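Local coordinates for peptidoglycan-recognition protein (Apis mellifera, PDB 5XZ3) that probably recognises bacterial peptidoglycan in honey bee innate immunity, using a domain related to N-acetylmuramoyl-L-alanine amidases, at residues E158-K161 and Q162-W166. Sequence-based numbering, arbitrary orientation.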
ATOM      1  N   GLU A 158     -16.571  -0.304  -2.097  1.00 25.47           N
ATOM      2  CA  GLU A 158     -16.508  -0.613  -3.521  1.00 25.53           C
ATOM      3  C   GLU A 158     -15.182  -1.298  -3.850  1.00 25.08           C
ATOM      4  O   GLU A 158     -15.175  -2.359  -4.488  1.00 25.25           O
ATOM      5  CB  GLU A 158     -16.772   0.624  -4.399  1.00 27.02           C
ATOM      6  CG  GLU A 158     -18.228   1.115  -4.378  1.00 28.28           C
ATOM      7  CD  GLU A 158     -19.216  -0.019  -4.688  1.00 29.49           C
ATOM      8  OE1 GLU A 158     -20.116  -0.250  -3.844  1.00 29.31           O
ATOM      9  OE2 GLU A 158     -19.065  -0.719  -5.743  1.00 29.48           O
ATOM     10  N   LEU A 159     -14.080  -0.712  -3.374  1.00 24.62           N
ATOM     11  CA  LEU A 159     -12.747  -1.318  -3.550  1.00 24.13           C
ATOM     12  C   LEU A 159     -12.614  -2.663  -2.845  1.00 23.69           C
ATOM     13  O   LEU A 159     -11.976  -3.587  -3.363  1.00 23.62           O
ATOM     14  CB  LEU A 159     -11.635  -0.364  -3.089  1.00 23.25           C
ATOM     15  CG  LEU A 159     -10.201  -0.923  -2.964  1.00 24.07           C
ATOM     16  CD1 LEU A 159      -9.745  -1.564  -4.282  1.00 23.41           C
ATOM     17  CD2 LEU A 159      -9.250   0.186  -2.548  1.00 23.59           C
ATOM     18  N   TYR A 160     -13.169  -2.752  -1.644  1.00 24.31           N
ATOM     19  CA  TYR A 160     -13.210  -4.026  -0.923  1.00 24.22           C
ATOM     20  C   TYR A 160     -13.800  -5.177  -1.727  1.00 24.40           C
ATOM     21  O   TYR A 160     -13.207  -6.265  -1.796  1.00 24.67           O
ATOM     22  CB  TYR A 160     -13.924  -3.869   0.406  1.00 24.03           C
ATOM     23  CG  TYR A 160     -13.846  -5.087   1.274  1.00 24.09           C
ATOM     24  CD1 TYR A 160     -12.641  -5.447   1.887  1.00 24.02           C
ATOM     25  CD2 TYR A 160     -14.970  -5.901   1.479  1.00 24.95           C
ATOM     26  CE1 TYR A 160     -12.551  -6.582   2.671  1.00 24.31           C
ATOM     27  CE2 TYR A 160     -14.893  -7.053   2.283  1.00 25.32           C
ATOM     28  CZ  TYR A 160     -13.676  -7.369   2.877  1.00 24.99           C
ATOM     29  OH  TYR A 160     -13.582  -8.462   3.691  1.00 25.06           O
ATOM     30  N   LYS A 161     -14.961  -4.955  -2.342  1.00 24.61           N
ATOM     31  CA  LYS A 161     -15.568  -5.981  -3.188  1.00 24.67           C
ATOM     32  C   LYS A 161     -14.661  -6.357  -4.354  1.00 24.37           C
ATOM     33  O   LYS A 161     -14.642  -7.504  -4.766  1.00 24.53           O
ATOM     34  CB  LYS A 161     -16.946  -5.524  -3.700  1.00 25.15           C
ATOM     35  CG  LYS A 161     -18.031  -5.591  -2.627  1.00 25.61           C
ATOM     36  CD  LYS A 161     -19.336  -4.969  -3.105  1.00 26.48           C
ATOM     37  CE  LYS A 161     -19.228  -3.470  -3.374  1.00 26.07           C
ATOM     38  NZ  LYS A 161     -20.537  -2.988  -3.924  1.00 27.22           N
ATOM     39  N   GLN A 162     -13.876  -5.399  -4.846  1.00 24.24           N
ATOM     40  CA  GLN A 162     -12.936  -5.665  -5.940  1.00 25.19           C
ATOM     41  C   GLN A 162     -11.792  -6.555  -5.513  1.00 24.41           C
ATOM     42  O   GLN A 162     -11.414  -7.457  -6.264  1.00 24.75           O
ATOM     43  CB  GLN A 162     -12.366  -4.367  -6.493  1.00 25.73           C
ATOM     44  CG  GLN A 162     -13.394  -3.571  -7.257  1.00 27.66           C
ATOM     45  CD  GLN A 162     -12.803  -2.313  -7.834  1.00 28.44           C
ATOM     46  OE1 GLN A 162     -12.555  -2.230  -9.029  1.00 31.12           O
ATOM     47  NE2 GLN A 162     -12.569  -1.345  -6.997  1.00 27.23           N
ATOM     48  N   ILE A 163     -11.250  -6.324  -4.313  1.00 24.10           N
ATOM     49  CA  ILE A 163     -10.096  -7.131  -3.849  1.00 24.61           C
ATOM     50  C   ILE A 163     -10.577  -8.533  -3.480  1.00 25.23           C
ATOM     51  O   ILE A 163      -9.806  -9.492  -3.550  1.00 25.19           O
ATOM     52  CB  ILE A 163      -9.269  -6.473  -2.702  1.00 24.54           C
ATOM     53  CG1 ILE A 163     -10.059  -6.488  -1.377  1.00 24.67           C
ATOM     54  CG2 ILE A 163      -8.778  -5.072  -3.124  1.00 24.57           C
ATOM     55  CD1 ILE A 163      -9.277  -6.164  -0.123  1.00 23.97           C
ATOM     56  N   GLN A 164     -11.873  -8.668  -3.161  1.00 24.99           N
ATOM     57  CA  GLN A 164     -12.442 -10.004  -2.908  1.00 25.54           C
ATOM     58  C   GLN A 164     -12.376 -10.957  -4.117  1.00 25.91           C
ATOM     59  O   GLN A 164     -12.500 -12.176  -3.951  1.00 25.65           O
ATOM     60  CB  GLN A 164     -13.886  -9.909  -2.410  1.00 25.85           C
ATOM     61  CG  GLN A 164     -13.985  -9.392  -0.989  1.00 26.27           C
ATOM     62  CD  GLN A 164     -15.411  -9.320  -0.518  1.00 26.78           C
ATOM     63  OE1 GLN A 164     -16.126  -8.359  -0.808  1.00 26.51           O
ATOM     64  NE2 GLN A 164     -15.845 -10.352   0.186  1.00 27.05           N
ATOM     65  N   ASN A 165     -12.186 -10.407  -5.312  1.00 26.10           N
ATOM     66  CA  ASN A 165     -11.965 -11.240  -6.515  1.00 27.30           C
ATOM     67  C   ASN A 165     -10.570 -11.859  -6.567  1.00 27.74           C
ATOM     68  O   ASN A 165     -10.328 -12.818  -7.314  1.00 28.25           O
ATOM     69  CB  ASN A 165     -12.237 -10.440  -7.790  1.00 28.91           C
ATOM     70  CG  ASN A 165     -13.695 -10.000  -7.912  1.00 29.95           C
ATOM     71  OD1 ASN A 165     -14.610 -10.701  -7.474  1.00 30.14           O
ATOM     72  ND2 ASN A 165     -13.911  -8.833  -8.527  1.00 30.08           N
ATOM     73  N   TRP A 166      -9.655 -11.331  -5.767  1.00 27.16           N
ATOM     74  CA  TRP A 166      -8.285 -11.804  -5.795  1.00 27.61           C
ATOM     75  C   TRP A 166      -8.159 -13.139  -5.095  1.00 28.13           C
ATOM     76  O   TRP A 166      -8.660 -13.285  -3.980  1.00 28.66           O
ATOM     77  CB  TRP A 166      -7.364 -10.827  -5.109  1.00 26.60           C
ATOM     78  CG  TRP A 166      -7.135  -9.534  -5.797  1.00 26.55           C
ATOM     79  CD1 TRP A 166      -7.404  -9.200  -7.107  1.00 27.32           C
ATOM     80  CD2 TRP A 166      -6.495  -8.403  -5.217  1.00 25.76           C
ATOM     81  NE1 TRP A 166      -6.996  -7.893  -7.349  1.00 26.45           N
ATOM     82  CE2 TRP A 166      -6.440  -7.391  -6.202  1.00 25.78           C
ATOM     83  CE3 TRP A 166      -5.989  -8.132  -3.933  1.00 25.28           C
ATOM     84  CZ2 TRP A 166      -5.876  -6.127  -5.951  1.00 25.49           C
ATOM     85  CZ3 TRP A 166      -5.453  -6.872  -3.679  1.00 25.12           C
ATOM     86  CH2 TRP A 166      -5.396  -5.886  -4.682  1.00 24.97           C
TER
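Ile163 N donates to Leu159 O at 3.0 Å and Gln164 N to Tyr160 O at 3.1 Å, the i to i+4 bonds of an alpha-helix. The bond from Gln162 N to Glu158 O is weak.

The apolar evidence centres on Ile163, which meets two neighbours through separate branches. Ile163 CG2 packs against Leu159 CD1 at 3.8 Å, whereas Ile163 CD1 approaches Tyr160 CD1 at 4.0 Å, oblique to the ring. Chi1 of 71° sets Ile163 CG1 between the backbone N and the carbonyl carbon, bringing it 3.2 Å from Tyr160 O.

Gln164 supplies the ring contact. Its extended chain crosses the Tyr160 ring obliquely, with Gln164 CG above one face near the rim and Gln164 CD 3.6 Å from Tyr160 CE2; the amide plane is turned 32° from the ring, so the contact is van der Waals packing over the rim of one face. Cut back to alanine, this position would lose the atoms over the rim, which is likely to leave that part of the ring face uncovered and the tyrosine less confined. Lys147 adds a cation-pi contact to the same ring.

On the polar side, Lys161 NZ forms a salt bridge with Glu158 OE1 at 2.8 Å, one turn back, entering on the syn side of the carboxylate but about 30° out of its plane.

Ile163 and Trp166 also touch Ile36 of strand 31-38, while Trp166 packs on helix 118-133. The arrangement is that of a short amphipathic helix followed by a type I turn from Ile163 to Trp166, packing beside the central mixed sheet of the amidase-like PGRP fold.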